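Local coordinates for protein transcription regulator AcaB (Escherichia coli, PDB 6N8B) that regulates transcription and has a crucial role in conjugation of IncC plasmids, at residues Lys28-Phe42 against Val120-Met134. Residues are numbered along the deposited sequence; the frame is centred on the assembly and turned at random.
Sequences KVNSLQAQRVMERSF and VAQFAHLIRKLDTLM
Asp131 grips the turn between strand 23-29 and helix 32-59 through both carboxylate oxygens. Asp131 OD2 accepts a nearly straight hydrogen bond from Asn30 N at 2.8 Å (176°), met on its syn side but tilted out of the carboxylate plane. Asp131 OD1 takes two donors, Ser31 N on its syn lone pair, 2.7 Å away, and Ser31 OG on its anti side, somewhat out of the plane. An aspartate suits this place because its short arm, with CG anti to the backbone N (chi1 -158°), sets two acceptors against successive amides, Asn30 and Ser31, that lie before the first turn of the helix. Ser31 is itself the N-cap of helix 32-59: its OG also accepts a weak bond from Ala34 N, so Asp131 probably helps hold the capping hydroxyl in place. The carboxylate's charge near this helix start is probably favourable. Beside it Arg128 bends over so that Arg128 NH2 reaches Lys28 O, a long bond of 3.3 Å lying in the carbonyl plane.

One turn earlier, Ile127 fills the space between the helices. Its CG2 rests on Ala34 O, while the extended CG1 arm carries Ile127 CD1 to Met38 CA, 3.7 Å away, and to Val37 CG1. Ala34, small enough to let the backbones come close, brings its CA within 5.2 Å of Asp131 CA. At the far end Phe42 supplies bulk where the separation grows: Phe42 CE1 meets Ala124 CB at 3.6 Å and CZ meets Val120 CG1. Its CD1 comes to the edge of the Phe123 ring, where Ser41 OG also lies.

The two helices run nearly antiparallel (159°), 8.6 Å apart at closest, within a helical bundle. Helix 148-182 touches Val37 and Leu133, helix 62-96 packs on Leu126 and Leu133, and strand 109-115, paired with strand 23-29, meets Gln35 and Phe42.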
# COMPACT_ATOMS: atom_id res chain seq x y z
N LYS A 28 -0.23 11.92 9.71
CA LYS A 28 -0.14 11.35 11.04
C LYS A 28 -0.82 9.99 11.07
O LYS A 28 -1.88 9.79 10.46
CB LYS A 28 -0.76 12.30 12.07
CG LYS A 28 -1.32 11.62 13.30
CD LYS A 28 -2.05 12.58 14.22
CE LYS A 28 -1.05 13.51 14.87
NZ LYS A 28 -1.60 14.26 16.02
N VAL A 29 -0.20 9.05 11.77
CA VAL A 29 -0.64 7.66 11.82
C VAL A 29 -0.70 7.25 13.28
O VAL A 29 0.29 7.38 14.01
CB VAL A 29 0.30 6.75 11.01
CG1 VAL A 29 -0.13 5.31 11.15
CG2 VAL A 29 0.33 7.16 9.55
N ASN A 30 -1.86 6.75 13.70
CA ASN A 30 -2.10 6.46 15.11
C ASN A 30 -1.69 5.04 15.48
O ASN A 30 -0.92 4.84 16.43
CB ASN A 30 -3.58 6.67 15.45
CG ASN A 30 -3.99 8.13 15.37
OD1 ASN A 30 -3.23 9.02 15.73
ND2 ASN A 30 -5.21 8.36 14.88
N SER A 31 -2.19 4.06 14.74
CA SER A 31 -2.06 2.66 15.12
C SER A 31 -0.66 2.13 14.79
O SER A 31 -0.03 2.55 13.82
CB SER A 31 -3.11 1.82 14.40
OG SER A 31 -2.97 1.92 12.99
N LEU A 32 -0.20 1.19 15.62
CA LEU A 32 1.11 0.59 15.38
C LEU A 32 1.12 -0.25 14.12
O LEU A 32 2.16 -0.40 13.48
CB LEU A 32 1.53 -0.25 16.59
CG LEU A 32 2.80 -1.09 16.42
CD1 LEU A 32 4.03 -0.20 16.31
CD2 LEU A 32 2.94 -2.09 17.56
N GLN A 33 -0.04 -0.80 13.73
CA GLN A 33 -0.10 -1.61 12.51
C GLN A 33 0.10 -0.74 11.28
O GLN A 33 0.90 -1.07 10.40
CB GLN A 33 -1.42 -2.36 12.44
CG GLN A 33 -1.65 -3.35 13.56
CD GLN A 33 -2.09 -2.67 14.84
OE1 GLN A 33 -2.64 -1.57 14.82
NE2 GLN A 33 -1.83 -3.32 15.97
N ALA A 34 -0.64 0.37 11.19
CA ALA A 34 -0.47 1.27 10.07
C ALA A 34 0.90 1.95 10.09
O ALA A 34 1.47 2.23 9.03
CB ALA A 34 -1.58 2.32 10.06
N GLN A 35 1.45 2.21 11.28
CA GLN A 35 2.80 2.76 11.37
C GLN A 35 3.81 1.80 10.76
O GLN A 35 4.67 2.21 9.97
CB GLN A 35 3.16 3.07 12.82
CG GLN A 35 2.57 4.35 13.35
CD GLN A 35 2.93 4.60 14.79
OE1 GLN A 35 3.71 3.86 15.39
NE2 GLN A 35 2.38 5.67 15.36
N ARG A 36 3.72 0.52 11.11
CA ARG A 36 4.70 -0.44 10.62
C ARG A 36 4.58 -0.64 9.11
O ARG A 36 5.58 -0.64 8.39
CB ARG A 36 4.56 -1.78 11.36
CG ARG A 36 5.39 -1.85 12.63
CD ARG A 36 6.88 -1.57 12.33
NE ARG A 36 7.64 -2.80 12.17
CZ ARG A 36 8.85 -2.87 11.63
NH1 ARG A 36 9.46 -4.05 11.54
NH2 ARG A 36 9.44 -1.78 11.16
N VAL A 37 3.35 -0.78 8.61
CA VAL A 37 3.13 -0.88 7.16
C VAL A 37 3.77 0.30 6.45
O VAL A 37 4.46 0.15 5.44
CB VAL A 37 1.62 -0.97 6.86
CG1 VAL A 37 1.36 -0.75 5.37
CG2 VAL A 37 1.07 -2.30 7.30
N MET A 38 3.55 1.51 6.97
CA MET A 38 4.13 2.70 6.37
C MET A 38 5.65 2.65 6.36
O MET A 38 6.29 2.95 5.35
CB MET A 38 3.62 3.94 7.10
CG MET A 38 4.43 5.22 6.89
SD MET A 38 4.39 5.89 5.22
CE MET A 38 2.75 6.56 5.11
N GLU A 39 6.25 2.24 7.47
CA GLU A 39 7.70 2.34 7.59
C GLU A 39 8.43 1.31 6.74
O GLU A 39 9.53 1.59 6.25
CB GLU A 39 8.12 2.23 9.05
CG GLU A 39 7.80 3.50 9.82
CD GLU A 39 7.85 3.31 11.31
OE1 GLU A 39 8.23 2.20 11.76
OE2 GLU A 39 7.50 4.26 12.04
N ARG A 40 7.88 0.11 6.55
CA ARG A 40 8.60 -0.90 5.79
C ARG A 40 8.19 -0.97 4.32
O ARG A 40 8.91 -1.60 3.53
CB ARG A 40 8.43 -2.30 6.41
CG ARG A 40 7.02 -2.69 6.80
CD ARG A 40 7.02 -3.81 7.83
NE ARG A 40 7.20 -5.13 7.23
CZ ARG A 40 6.27 -6.09 7.24
NH1 ARG A 40 5.11 -5.89 7.83
NH2 ARG A 40 6.52 -7.26 6.66
N SER A 41 7.09 -0.33 3.92
CA SER A 41 6.62 -0.49 2.55
C SER A 41 6.54 0.80 1.74
O SER A 41 6.72 0.74 0.52
CB SER A 41 5.24 -1.15 2.52
OG SER A 41 4.21 -0.21 2.78
N PHE A 42 6.29 1.95 2.36
CA PHE A 42 5.89 3.13 1.58
C PHE A 42 6.99 3.59 0.63
O PHE A 42 6.78 3.68 -0.58
CB PHE A 42 5.49 4.27 2.51
CG PHE A 42 4.99 5.49 1.78
CD1 PHE A 42 3.69 5.54 1.30
CD2 PHE A 42 5.82 6.57 1.55
CE1 PHE A 42 3.23 6.65 0.62
CE2 PHE A 42 5.37 7.68 0.86
CZ PHE A 42 4.07 7.72 0.40
N VAL A 120 0.74 6.78 -5.87
CA VAL A 120 1.34 6.93 -4.55
C VAL A 120 0.33 7.50 -3.56
O VAL A 120 0.30 7.12 -2.39
CB VAL A 120 2.62 7.79 -4.62
CG1 VAL A 120 3.32 7.82 -3.27
CG2 VAL A 120 3.55 7.25 -5.68
N ALA A 121 -0.51 8.43 -4.03
CA ALA A 121 -1.55 8.98 -3.17
C ALA A 121 -2.51 7.89 -2.70
O ALA A 121 -2.90 7.86 -1.53
CB ALA A 121 -2.32 10.08 -3.89
N GLN A 122 -2.88 6.97 -3.60
CA GLN A 122 -3.85 5.95 -3.23
C GLN A 122 -3.26 4.94 -2.26
O GLN A 122 -3.95 4.49 -1.34
CB GLN A 122 -4.37 5.24 -4.48
CG GLN A 122 -4.80 6.18 -5.58
CD GLN A 122 -5.07 5.46 -6.89
OE1 GLN A 122 -4.32 4.56 -7.28
NE2 GLN A 122 -6.13 5.87 -7.58
N PHE A 123 -1.99 4.58 -2.44
CA PHE A 123 -1.34 3.71 -1.47
C PHE A 123 -1.23 4.39 -0.11
O PHE A 123 -1.52 3.78 0.92
CB PHE A 123 0.04 3.28 -1.96
CG PHE A 123 0.67 2.23 -1.10
CD1 PHE A 123 0.37 0.89 -1.28
CD2 PHE A 123 1.57 2.58 -0.10
CE1 PHE A 123 0.94 -0.08 -0.48
CE2 PHE A 123 2.15 1.61 0.70
CZ PHE A 123 1.84 0.28 0.51
N ALA A 124 -0.82 5.66 -0.10
CA ALA A 124 -0.81 6.42 1.14
C ALA A 124 -2.21 6.58 1.70
O ALA A 124 -2.38 6.63 2.93
CB ALA A 124 -0.17 7.79 0.92
N HIS A 125 -3.22 6.63 0.84
CA HIS A 125 -4.57 6.72 1.37
C HIS A 125 -5.06 5.36 1.85
O HIS A 125 -5.88 5.31 2.77
CB HIS A 125 -5.52 7.28 0.30
CG HIS A 125 -6.84 7.72 0.85
ND1 HIS A 125 -6.99 8.86 1.60
CD2 HIS A 125 -8.07 7.15 0.77
CE1 HIS A 125 -8.26 8.99 1.95
NE2 HIS A 125 -8.93 7.96 1.46
N LEU A 126 -4.53 4.27 1.30
CA LEU A 126 -4.82 2.94 1.84
C LEU A 126 -4.30 2.79 3.26
O LEU A 126 -4.95 2.17 4.11
CB LEU A 126 -4.22 1.86 0.94
CG LEU A 126 -4.95 1.65 -0.38
CD1 LEU A 126 -4.38 0.47 -1.13
CD2 LEU A 126 -6.42 1.44 -0.11
N ILE A 127 -3.11 3.34 3.54
CA ILE A 127 -2.55 3.24 4.88
C ILE A 127 -3.44 3.98 5.88
O ILE A 127 -3.61 3.54 7.02
CB ILE A 127 -1.11 3.78 4.89
CG1 ILE A 127 -0.25 2.97 3.91
CG2 ILE A 127 -0.53 3.75 6.30
CD1 ILE A 127 1.23 3.10 4.14
N ARG A 128 -4.02 5.10 5.46
CA ARG A 128 -4.93 5.84 6.33
C ARG A 128 -6.18 5.02 6.63
O ARG A 128 -6.62 4.95 7.78
CB ARG A 128 -5.29 7.19 5.71
CG ARG A 128 -6.65 7.75 6.12
CD ARG A 128 -6.69 8.11 7.60
NE ARG A 128 -5.52 8.86 8.04
CZ ARG A 128 -5.47 10.18 8.11
NH1 ARG A 128 -6.52 10.91 7.75
NH2 ARG A 128 -4.36 10.79 8.54
N LYS A 129 -6.78 4.41 5.61
CA LYS A 129 -7.98 3.63 5.85
C LYS A 129 -7.68 2.39 6.69
O LYS A 129 -8.56 1.91 7.41
CB LYS A 129 -8.65 3.25 4.53
CG LYS A 129 -8.59 4.38 3.52
CD LYS A 129 -9.86 4.48 2.70
CE LYS A 129 -10.07 3.29 1.81
NZ LYS A 129 -10.90 3.68 0.63
N LEU A 130 -6.44 1.89 6.64
CA LEU A 130 -6.04 0.85 7.57
C LEU A 130 -5.92 1.41 8.99
O LEU A 130 -6.34 0.76 9.95
CB LEU A 130 -4.73 0.22 7.11
CG LEU A 130 -3.92 -0.62 8.10
CD1 LEU A 130 -4.57 -1.97 8.23
CD2 LEU A 130 -2.49 -0.77 7.65
N ASP A 131 -5.35 2.61 9.12
CA ASP A 131 -5.28 3.25 10.43
C ASP A 131 -6.67 3.40 11.04
O ASP A 131 -6.88 3.09 12.22
CB ASP A 131 -4.60 4.61 10.31
CG ASP A 131 -4.01 5.10 11.62
OD1 ASP A 131 -3.72 4.26 12.49
OD2 ASP A 131 -3.84 6.33 11.78
N THR A 132 -7.64 3.82 10.23
CA THR A 132 -9.01 3.95 10.72
C THR A 132 -9.58 2.59 11.10
O THR A 132 -10.20 2.44 12.16
CB THR A 132 -9.89 4.63 9.67
OG1 THR A 132 -9.48 5.99 9.51
CG2 THR A 132 -11.36 4.58 10.07
N LEU A 133 -9.37 1.58 10.25
CA LEU A 133 -9.88 0.24 10.54
C LEU A 133 -9.31 -0.29 11.85
O LEU A 133 -10.04 -0.90 12.64
CB LEU A 133 -9.56 -0.70 9.39
CG LEU A 133 -10.29 -2.04 9.45
CD1 LEU A 133 -11.78 -1.79 9.42
CD2 LEU A 133 -9.87 -2.95 8.31
N MET A 134 -8.02 -0.07 12.09
CA MET A 134 -7.43 -0.47 13.36
C MET A 134 -8.05 0.29 14.52
O MET A 134 -8.30 -0.27 15.59
CB MET A 134 -5.92 -0.29 13.34
CG MET A 134 -5.21 -1.10 12.27
SD MET A 134 -5.57 -2.86 12.43
CE MET A 134 -6.70 -3.10 11.06